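Local coordinates for protein phage related exonuclease (Haemophilus somnus 129PT, PDB 3K93) that probably degrades DNA as a phage-type exonuclease of the PD-(D/E)XK nuclease superfamily, with a metal site in its presumed catalytic core and three chains in its assembly, at residues 31-36 with 205-210; 92-97 with 144-149; 158-163 with 183-188. All coordinates share one frame; numbering follows the deposited sequence. Where two conformers were deposited one is given.

Interaction 1 (31-36 with 205-210); sequences GKLTDT and KERVSA
Arg207 and Ala210 on one face of helix 198-221 meet the short link from Gly31 to Leu33, a surface contact in which a single arginine grips the turn between helix 25-29 and helix 35-50. It illustrates how a linker carbonyl can be bonded by a side chain of a helix distant in sequence. The first torsion of Arg207 sets CG beside the backbone N, and the chain then bends at chi2 (-30°) and again at chi3 (-71°), folding the guanidinium back against the link. Its NH2 donates to Lys32 O at 2.6 Å in a nearly straight bond (171°); the oxygen lies in the guanidinium plane, while the donor stands above the carbonyl plane. The same NH2 gives a second bond to a water 2.7 Å away, and that water's oxygen also accepts, at 3.3 Å, from Thr34 N. Both bonds leave NH2 and restrain that end of the group. NH1, by contrast, is buried beside Gly31 CA, 3.9 Å away, without a polar partner in the model. Ala210 CB rests 3.4 Å from the carbonyl oxygen Gly31 O, and makes its apolar contact with Leu33 CD2 at 3.8 Å. Leu33 and Arg207 run alongside each other in opposing senses. Pro22, with Ile18 and Ile19 of helix 15-19, packs on Arg207 as well. The link itself is a capped interhelical connection: Gly31, with positive phi, closes the first helix in a Schellman motif, and Thr34 is the N-cap of the next, its OG1 bonded to Ala37 N.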
loop_
_atom_site.group_PDB
_atom_site.type_symbol
_atom_site.label_atom_id
_atom_site.label_comp_id
_atom_site.label_asym_id
_atom_site.label_seq_id
_atom_site.Cartn_x
_atom_site.Cartn_y
_atom_site.Cartn_z
ATOM N N GLY A 31 -24.308 -17.492 -3.186
ATOM C CA GLY A 31 -24.311 -16.373 -2.238
ATOM C C GLY A 31 -23.127 -16.337 -1.287
ATOM O O GLY A 31 -23.242 -15.799 -0.183
ATOM N N LYS A 32 -21.984 -16.892 -1.696
ATOM C CA LYS A 32 -20.782 -16.808 -0.846
ATOM C C LYS A 32 -20.237 -15.397 -0.930
ATOM O O LYS A 32 -20.224 -14.796 -2.007
ATOM C CB LYS A 32 -19.694 -17.781 -1.301
ATOM C CG LYS A 32 -20.183 -19.229 -1.472
ATOM C CD LYS A 32 -19.674 -20.102 -0.400
ATOM C CE LYS A 32 -20.292 -21.446 -0.477
ATOM N NZ LYS A 32 -19.939 -22.128 0.778
ATOM N N LEU A 33 -19.769 -14.887 0.189
ATOM C CA LEU A 33 -19.196 -13.549 0.246
ATOM C C LEU A 33 -17.697 -13.570 -0.059
ATOM O O LEU A 33 -17.020 -14.519 0.276
ATOM C CB LEU A 33 -19.387 -12.972 1.649
ATOM C CG LEU A 33 -20.803 -12.609 2.119
ATOM C CD1 LEU A 33 -20.739 -12.259 3.574
ATOM C CD2 LEU A 33 -21.344 -11.463 1.342
ATOM N N THR A 34 -17.172 -12.502 -0.647
ATOM C CA THR A 34 -15.729 -12.375 -0.857
ATOM C C THR A 34 -15.076 -12.044 0.465
ATOM O O THR A 34 -15.753 -11.587 1.398
ATOM C CB THR A 34 -15.422 -11.225 -1.823
ATOM O OG1 THR A 34 -15.972 -10.016 -1.284
ATOM C CG2 THR A 34 -16.049 -11.494 -3.238
ATOM N N ASP A 35 -13.768 -12.244 0.548
ATOM C CA ASP A 35 -13.001 -11.856 1.746
ATOM C C ASP A 35 -13.096 -10.348 2.030
ATOM O O ASP A 35 -13.183 -9.933 3.184
ATOM C CB ASP A 35 -11.517 -12.228 1.597
ATOM C CG ASP A 35 -11.254 -13.724 1.705
ATOM O OD1 ASP A 35 -12.132 -14.486 2.158
ATOM O OD2 ASP A 35 -10.132 -14.143 1.361
ATOM N N THR A 36 -13.058 -9.534 0.987
ATOM C CA THR A 36 -13.293 -8.113 1.166
ATOM C C THR A 36 -14.623 -7.812 1.807
ATOM O O THR A 36 -14.689 -6.960 2.678
ATOM C CB THR A 36 -13.217 -7.357 -0.175
ATOM O OG1 THR A 36 -11.894 -7.467 -0.627
ATOM C CG2 THR A 36 -13.589 -5.845 -0.067
ATOM N N LYS A 205 -29.373 -6.531 -3.716
ATOM C CA LYS A 205 -30.223 -7.362 -2.863
ATOM C C LYS A 205 -29.551 -8.672 -2.441
ATOM O O LYS A 205 -29.608 -9.033 -1.290
ATOM C CB LYS A 205 -31.540 -7.758 -3.566
ATOM C CG LYS A 205 -32.725 -6.825 -3.451
ATOM C CD LYS A 205 -34.110 -7.563 -3.822
ATOM N N GLU A 206 -28.991 -9.405 -3.401
ATOM C CA GLU A 206 -28.383 -10.707 -3.137
ATOM C C GLU A 206 -27.184 -10.558 -2.213
ATOM O O GLU A 206 -27.063 -11.285 -1.230
ATOM C CB GLU A 206 -27.885 -11.362 -4.441
ATOM C CG GLU A 206 -28.950 -11.875 -5.408
ATOM C CD GLU A 206 -28.447 -11.961 -6.869
ATOM O OE1 GLU A 206 -27.215 -11.821 -7.119
ATOM O OE2 GLU A 206 -29.288 -12.148 -7.777
ATOM N N ARG A 207 -26.288 -9.644 -2.571
ATOM C CA ARG A 207 -25.086 -9.404 -1.794
ATOM C C ARG A 207 -25.384 -8.891 -0.370
ATOM O O ARG A 207 -24.725 -9.318 0.585
ATOM C CB ARG A 207 -24.168 -8.385 -2.485
ATOM C CG ARG A 207 -23.642 -8.735 -3.916
ATOM C CD ARG A 207 -23.477 -10.234 -4.198
ATOM N NE ARG A 207 -22.376 -10.784 -3.460
ATOM C CZ ARG A 207 -22.127 -12.078 -3.246
ATOM N NH1 ARG A 207 -22.900 -13.056 -3.709
ATOM N NH2 ARG A 207 -21.055 -12.380 -2.530
ATOM N N VAL A 208 -26.346 -7.975 -0.233
ATOM C CA VAL A 208 -26.695 -7.469 1.087
ATOM C C VAL A 208 -27.331 -8.593 1.934
ATOM O O VAL A 208 -27.035 -8.737 3.105
ATOM C CB VAL A 208 -27.594 -6.274 1.020
ATOM C CG1 VAL A 208 -28.235 -5.978 2.401
ATOM C CG2 VAL A 208 -26.820 -5.057 0.478
ATOM N N SER A 209 -28.159 -9.406 1.313
ATOM C CA SER A 209 -28.790 -10.504 2.002
ATOM C C SER A 209 -27.761 -11.508 2.527
ATOM O O SER A 209 -27.873 -11.966 3.654
ATOM C CB SER A 209 -29.738 -11.197 1.058
ATOM O OG SER A 209 -30.337 -12.268 1.731
ATOM N N ALA A 210 -26.745 -11.809 1.731
ATOM C CA ALA A 210 -25.677 -12.675 2.182
ATOM C C ALA A 210 -24.897 -11.973 3.327
ATOM O O ALA A 210 -24.592 -12.604 4.360
ATOM C CB ALA A 210 -24.749 -13.029 1.025
HETATM O O HOH W 1 -19.479 -10.387 -1.557
#

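Interaction 2 (92-97 with 144-149)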
loop_
_atom_site.group_PDB
_atom_site.type_symbol
_atom_site.label_atom_id
_atom_site.label_comp_id
_atom_site.label_asym_id
_atom_site.label_seq_id
_atom_site.Cartn_x
_atom_site.Cartn_y
_atom_site.Cartn_z
ATOM N N ASN A 92 -34.964 0.618 2.981
ATOM C CA ASN A 92 -35.832 -0.464 2.677
ATOM C C ASN A 92 -35.341 -1.617 3.538
ATOM O O ASN A 92 -34.727 -1.354 4.565
ATOM C CB ASN A 92 -35.897 -0.724 1.157
ATOM C CG ASN A 92 -34.546 -1.046 0.518
ATOM O OD1 ASN A 92 -33.638 -1.587 1.151
ATOM N ND2 ASN A 92 -34.424 -0.714 -0.777
ATOM N N GLU A 93 -35.575 -2.868 3.159
ATOM C CA GLU A 93 -35.155 -3.954 4.010
ATOM C C GLU A 93 -33.662 -4.257 3.900
ATOM O O GLU A 93 -33.161 -5.021 4.686
ATOM C CB GLU A 93 -35.979 -5.220 3.763
ATOM C CG GLU A 93 -37.466 -5.043 3.975
ATOM C CD GLU A 93 -37.848 -4.451 5.340
ATOM O OE1 GLU A 93 -37.162 -4.718 6.364
ATOM O OE2 GLU A 93 -38.868 -3.705 5.386
ATOM N N PHE A 94 -32.960 -3.631 2.964
ATOM C CA PHE A 94 -31.559 -3.974 2.683
ATOM C C PHE A 94 -30.566 -2.850 2.926
ATOM O O PHE A 94 -29.473 -3.069 3.476
ATOM C CB PHE A 94 -31.457 -4.452 1.247
ATOM C CG PHE A 94 -32.298 -5.663 0.964
ATOM C CD1 PHE A 94 -31.784 -6.928 1.167
ATOM C CD2 PHE A 94 -33.593 -5.526 0.515
ATOM C CE1 PHE A 94 -32.542 -8.058 0.935
ATOM C CE2 PHE A 94 -34.382 -6.643 0.273
ATOM C CZ PHE A 94 -33.859 -7.927 0.489
ATOM N N ILE A 95 -30.958 -1.646 2.543
ATOM C CA ILE A 95 -30.053 -0.521 2.488
ATOM C C ILE A 95 -30.684 0.736 3.070
ATOM O O ILE A 95 -31.896 0.805 3.278
ATOM C CB ILE A 95 -29.572 -0.247 1.031
ATOM C CG1 ILE A 95 -30.735 0.130 0.117
ATOM C CG2 ILE A 95 -28.849 -1.485 0.453
ATOM C CD1 ILE A 95 -30.261 0.712 -1.196
ATOM N N THR A 96 -29.841 1.714 3.357
ATOM C CA THR A 96 -30.292 3.033 3.778
ATOM C C THR A 96 -29.470 4.028 2.972
ATOM O O THR A 96 -28.354 3.732 2.547
ATOM C CB THR A 96 -30.099 3.305 5.295
ATOM O OG1 THR A 96 -28.713 3.383 5.566
ATOM C CG2 THR A 96 -30.666 2.187 6.158
ATOM N N GLY A 97 -30.040 5.199 2.735
ATOM C CA GLY A 97 -29.368 6.198 1.958
ATOM C C GLY A 97 -29.950 7.575 2.167
ATOM O O GLY A 97 -31.133 7.714 2.447
ATOM N N TYR A 144 -29.333 4.631 -4.452
ATOM C CA TYR A 144 -30.239 5.782 -4.352
ATOM C C TYR A 144 -31.392 5.709 -5.352
ATOM O O TYR A 144 -32.518 6.126 -5.046
ATOM C CB TYR A 144 -29.499 7.102 -4.559
ATOM C CG TYR A 144 -28.440 7.469 -3.520
ATOM C CD1 TYR A 144 -28.610 7.177 -2.187
ATOM C CD2 TYR A 144 -27.304 8.189 -3.885
ATOM C CE1 TYR A 144 -27.686 7.524 -1.240
ATOM C CE2 TYR A 144 -26.342 8.546 -2.926
ATOM C CZ TYR A 144 -26.555 8.211 -1.598
ATOM O OH TYR A 144 -25.646 8.529 -0.612
HETATM N N MSE A 145 -31.127 5.244 -6.568
HETATM C CA MSE A 145 -32.182 5.164 -7.570
HETATM C C MSE A 145 -33.259 4.166 -7.117
HETATM O O MSE A 145 -34.449 4.340 -7.392
HETATM C CB MSE A 145 -31.628 4.780 -8.944
HETATM C CG MSE A 145 -30.919 5.907 -9.638
HETATM SE SE MSE A 145 -30.378 5.494 -11.441
HETATM C CE MSE A 145 -28.645 4.621 -11.146
ATOM N N TRP A 146 -32.828 3.125 -6.420
ATOM C CA TRP A 146 -33.738 2.122 -5.871
ATOM C C TRP A 146 -34.615 2.758 -4.792
ATOM O O TRP A 146 -35.812 2.685 -4.870
ATOM C CB TRP A 146 -32.943 0.973 -5.280
ATOM C CG TRP A 146 -33.741 -0.137 -4.856
ATOM C CD1 TRP A 146 -35.057 -0.408 -5.186
ATOM C CD2 TRP A 146 -33.312 -1.199 -4.034
ATOM N NE1 TRP A 146 -35.452 -1.570 -4.605
ATOM C CE2 TRP A 146 -34.402 -2.079 -3.886
ATOM C CE3 TRP A 146 -32.106 -1.497 -3.394
ATOM C CZ2 TRP A 146 -34.316 -3.235 -3.146
ATOM C CZ3 TRP A 146 -32.017 -2.634 -2.672
ATOM C CH2 TRP A 146 -33.113 -3.498 -2.538
ATOM N N LEU A 147 -33.988 3.461 -3.853
ATOM C CA LEU A 147 -34.698 4.072 -2.749
ATOM C C LEU A 147 -35.595 5.207 -3.164
ATOM O O LEU A 147 -36.588 5.455 -2.495
ATOM C CB LEU A 147 -33.718 4.570 -1.683
ATOM C CG LEU A 147 -33.019 3.531 -0.832
ATOM C CD1 LEU A 147 -31.853 4.158 -0.081
ATOM C CD2 LEU A 147 -34.001 2.888 0.171
ATOM N N TRP A 148 -35.259 5.896 -4.256
ATOM C CA TRP A 148 -36.002 7.089 -4.715
ATOM C C TRP A 148 -36.771 6.863 -6.010
ATOM O O TRP A 148 -37.312 7.799 -6.553
ATOM C CB TRP A 148 -35.047 8.301 -4.861
ATOM C CG TRP A 148 -35.023 9.159 -3.674
ATOM C CD1 TRP A 148 -35.853 10.201 -3.422
ATOM C CD2 TRP A 148 -34.147 9.056 -2.540
ATOM N NE1 TRP A 148 -35.545 10.765 -2.215
ATOM C CE2 TRP A 148 -34.509 10.079 -1.647
ATOM C CE3 TRP A 148 -33.087 8.203 -2.201
ATOM C CZ2 TRP A 148 -33.864 10.274 -0.429
ATOM C CZ3 TRP A 148 -32.442 8.402 -0.996
ATOM C CH2 TRP A 148 -32.840 9.421 -0.118
ATOM N N ASP A 149 -36.854 5.617 -6.476
ATOM C CA ASP A 149 -37.618 5.268 -7.693
ATOM C C ASP A 149 -37.243 6.135 -8.886
ATOM O O ASP A 149 -38.116 6.693 -9.531
ATOM C CB ASP A 149 -39.138 5.347 -7.455
ATOM C CG ASP A 149 -39.669 4.211 -6.574
ATOM O OD1 ASP A 149 -39.242 3.042 -6.717
ATOM O OD2 ASP A 149 -40.556 4.483 -5.746
#
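With CG of Asn92 held between its backbone N and carbonyl carbon (chi1 59°) and CG of Trp146 anti to its own backbone N (chi1 -173°), the amide of the first is brought over the indole of the second. ND2 sits 3.2 Å above the ring plane, centred on it, with CE2 of Trp146 the nearest ring atom at 3.4 Å from that nitrogen; amide and ring planes are 56° apart, consistent with a polar N-H group turned partly onto a pi face. What steadies the amide is its other end. OD1 of Asn92 accepts from Phe94 N at 2.8 Å and from Ile95 N at 3.0 Å, the two donors arriving from opposite faces of the carbonyl plane. Phe94 continues the apolar side: its CD2 touches Trp146 CH2 at 3.7 Å, and the two planes are tilted only modestly, but the rings are offset so that little of one lies over the other. Ile95 CD1 presses on Trp146 CE3 at 3.6 Å and also reaches Leu147, whose branches part, CD2 lying against Asn92 and CD1 3.5 Å from Gly97 N. At Gly97, where no side chain intervenes, the backbone comes close to two aromatic edges: CA meets CE1 of Tyr144, and O lies 3.5 Å from CH2 of Trp148. Tyr144 also packs on Asp111, a residue of the sodium site, and bonds Gln140 through OH; Ile201 and Ile204 of helix 198-221 touch Trp146. An Asx turn, extended to an Asx motif by Ile95 N, leads into strand 95-97, almost perpendicular to the 144-148 turns; a small three-stranded sheet thus packs on helix 137-148, which neighbours the sodium site through Tyr144.

Interaction 3 (158-163 with 183-188)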
loop_
_atom_site.group_PDB
_atom_site.type_symbol
_atom_site.label_atom_id
_atom_site.label_comp_id
_atom_site.label_asym_id
_atom_site.label_seq_id
_atom_site.Cartn_x
_atom_site.Cartn_y
_atom_site.Cartn_z
ATOM N N VAL A 158 -16.707 17.812 -8.575
ATOM C CA VAL A 158 -16.509 19.252 -8.540
ATOM C C VAL A 158 -15.258 19.622 -7.744
ATOM O O VAL A 158 -15.034 19.115 -6.623
ATOM C CB VAL A 158 -17.745 19.962 -7.971
ATOM C CG1 VAL A 158 -18.904 19.851 -8.950
ATOM C CG2 VAL A 158 -18.130 19.385 -6.627
ATOM N N LEU A 159 -14.422 20.478 -8.332
ATOM C CA LEU A 159 -13.187 20.967 -7.704
ATOM C C LEU A 159 -13.349 22.426 -7.343
ATOM O O LEU A 159 -13.467 23.295 -8.236
ATOM C CB LEU A 159 -11.977 20.823 -8.654
ATOM C CG LEU A 159 -10.656 21.306 -8.057
ATOM C CD1 LEU A 159 -10.284 20.514 -6.777
ATOM C CD2 LEU A 159 -9.483 21.291 -9.102
ATOM N N PHE A 160 -13.367 22.695 -6.039
ATOM C CA PHE A 160 -13.306 24.037 -5.531
ATOM C C PHE A 160 -11.976 24.173 -4.810
ATOM O O PHE A 160 -11.384 23.167 -4.407
ATOM C CB PHE A 160 -14.421 24.268 -4.481
ATOM C CG PHE A 160 -15.825 24.158 -5.025
ATOM C CD1 PHE A 160 -16.345 25.150 -5.838
ATOM C CD2 PHE A 160 -16.633 23.087 -4.693
ATOM C CE1 PHE A 160 -17.625 25.068 -6.341
ATOM C CE2 PHE A 160 -17.958 23.011 -5.199
ATOM C CZ PHE A 160 -18.439 24.008 -6.023
ATOM N N PRO A 161 -11.547 25.399 -4.563
ATOM C CA PRO A 161 -10.390 25.591 -3.682
ATOM C C PRO A 161 -10.629 25.009 -2.313
ATOM O O PRO A 161 -11.764 25.036 -1.827
ATOM C CB PRO A 161 -10.267 27.114 -3.564
ATOM C CG PRO A 161 -11.128 27.675 -4.564
ATOM C CD PRO A 161 -12.128 26.673 -4.998
ATOM N N THR A 162 -9.575 24.490 -1.681
ATOM C CA THR A 162 -9.692 23.915 -0.364
ATOM C C THR A 162 -9.825 25.047 0.651
ATOM O O THR A 162 -9.034 25.958 0.631
ATOM C CB THR A 162 -8.468 23.009 -0.058
ATOM O OG1 THR A 162 -8.461 21.919 -0.989
ATOM C CG2 THR A 162 -8.512 22.431 1.363
ATOM N N PRO A 163 -10.847 25.001 1.523
ATOM C CA PRO A 163 -10.997 26.029 2.573
ATOM C C PRO A 163 -9.758 26.084 3.457
ATOM O O PRO A 163 -9.217 25.037 3.807
ATOM C CB PRO A 163 -12.189 25.534 3.400
ATOM C CG PRO A 163 -12.873 24.507 2.592
ATOM C CD PRO A 163 -11.946 24.023 1.535
ATOM N N ILE A 183 -8.494 28.208 -12.745
ATOM C CA ILE A 183 -9.132 27.359 -13.731
ATOM C C ILE A 183 -10.574 27.805 -13.783
ATOM O O ILE A 183 -11.211 27.883 -12.760
ATOM C CB ILE A 183 -9.081 25.866 -13.334
ATOM C CG1 ILE A 183 -7.650 25.404 -13.037
ATOM C CG2 ILE A 183 -9.714 24.985 -14.388
ATOM C CD1 ILE A 183 -7.615 23.942 -12.440
ATOM N N PRO A 184 -11.099 28.122 -14.972
ATOM C CA PRO A 184 -12.522 28.416 -15.071
ATOM C C PRO A 184 -13.422 27.363 -14.385
ATOM O O PRO A 184 -13.211 26.134 -14.526
ATOM C CB PRO A 184 -12.768 28.408 -16.568
ATOM C CG PRO A 184 -11.505 28.829 -17.149
ATOM C CD PRO A 184 -10.440 28.202 -16.278
ATOM N N GLN A 185 -14.396 27.845 -13.634
ATOM C CA GLN A 185 -15.280 26.978 -12.920
ATOM C C GLN A 185 -15.976 25.959 -13.812
ATOM O O GLN A 185 -16.134 24.814 -13.398
ATOM C CB GLN A 185 -16.317 27.751 -12.135
ATOM C CG GLN A 185 -16.954 26.925 -11.020
ATOM C CD GLN A 185 -17.998 27.701 -10.288
ATOM O OE1 GLN A 185 -19.014 28.096 -10.888
ATOM N NE2 GLN A 185 -17.765 27.954 -8.983
ATOM N N ILE A 186 -16.347 26.331 -15.030
ATOM C CA ILE A 186 -16.964 25.363 -15.928
ATOM C C ILE A 186 -16.042 24.197 -16.283
ATOM O O ILE A 186 -16.552 23.146 -16.589
ATOM C CB ILE A 186 -17.656 25.959 -17.221
ATOM C CG1 ILE A 186 -16.744 26.887 -17.993
ATOM C CG2 ILE A 186 -19.002 26.719 -16.882
ATOM C CD1 ILE A 186 -15.467 26.293 -18.391
ATOM N N ARG A 187 -14.713 24.349 -16.182
ATOM C CA ARG A 187 -13.798 23.207 -16.380
ATOM C C ARG A 187 -13.559 22.358 -15.128
ATOM O O ARG A 187 -12.865 21.318 -15.195
ATOM C CB ARG A 187 -12.457 23.680 -16.922
ATOM C CG ARG A 187 -12.544 24.117 -18.406
ATOM C CD ARG A 187 -11.360 24.908 -18.796
ATOM N NE ARG A 187 -11.459 25.396 -20.172
ATOM C CZ ARG A 187 -10.488 26.053 -20.806
ATOM N NH1 ARG A 187 -9.338 26.319 -20.196
ATOM N NH2 ARG A 187 -10.666 26.450 -22.056
ATOM N N ARG A 188 -14.127 22.781 -14.003
ATOM C CA ARG A 188 -13.906 22.090 -12.734
ATOM C C ARG A 188 -15.103 21.259 -12.285
ATOM O O ARG A 188 -15.167 20.865 -11.137
ATOM C CB ARG A 188 -13.489 23.093 -11.650
ATOM C CG ARG A 188 -12.064 23.542 -11.852
ATOM C CD ARG A 188 -11.563 24.442 -10.730
ATOM N NE ARG A 188 -12.036 25.818 -10.858
ATOM C CZ ARG A 188 -12.875 26.439 -10.031
ATOM N NH1 ARG A 188 -13.396 25.840 -8.968
ATOM N NH2 ARG A 188 -13.216 27.699 -10.272
#
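Leu159 and Arg188 close the base of the excursion that joins two antiparallel neighbours of the four-stranded sheet, strands 152-158 and 189-195, by way of helix 173-181. The strand pairing is carried one step past the sheet: Leu159 N donates to Arg188 O at 2.9 Å, and Val158 CA adds a C-H...O contact to that oxygen. Leu159 O is taken by the arginine side chain instead, NH1 donating at 2.6 Å in the carbonyl plane, with the aliphatic CB and CD of Arg188 packed beside the same oxygen. The bend at chi3 (-79°) turns the guanidinium so that its other side faces back along its own segment, where NE and NH2 both bond Ile183 O, at 2.9 and 3.2 Å. The principle is that a buried arginine is bonded here to main-chain oxygens through each of its three nitrogens, clamping both ends of the excursion and fixing the group's plane. Val180 of helix 173-181 touches Leu159 and Arg188, while Ile183 packs on Phe50 of a second subunit. Further out, Gln185 NE2 meets the edge of the Phe160 ring in its plane, 3.9 Å from CE1.

In the fold
Burial does not predict chemistry across the three contacts. Interaction 1 lies at the surface and includes water in its bonding; interaction 2 is partly buried and has no hydrogen bond across it, relying on aromatic and apolar packing; interaction 3 is buried, yet is the one with a backbone-to-backbone hydrogen bond across it. Arginine-to-carbonyl bonds recur in 1 and 3, at opposite sides of the chain's centre, with centres about 38 Å apart. Helix 198-221, part of interaction 1, also packs against interaction 2: Val208 CG1 lies 3.3 Å from Phe94 O, and Lys205 CG 3.5 Å from Trp146 CH2. Interaction 3 touches neither, and sits just past the ends of strands 152-158 and 189-195, beside a second subunit.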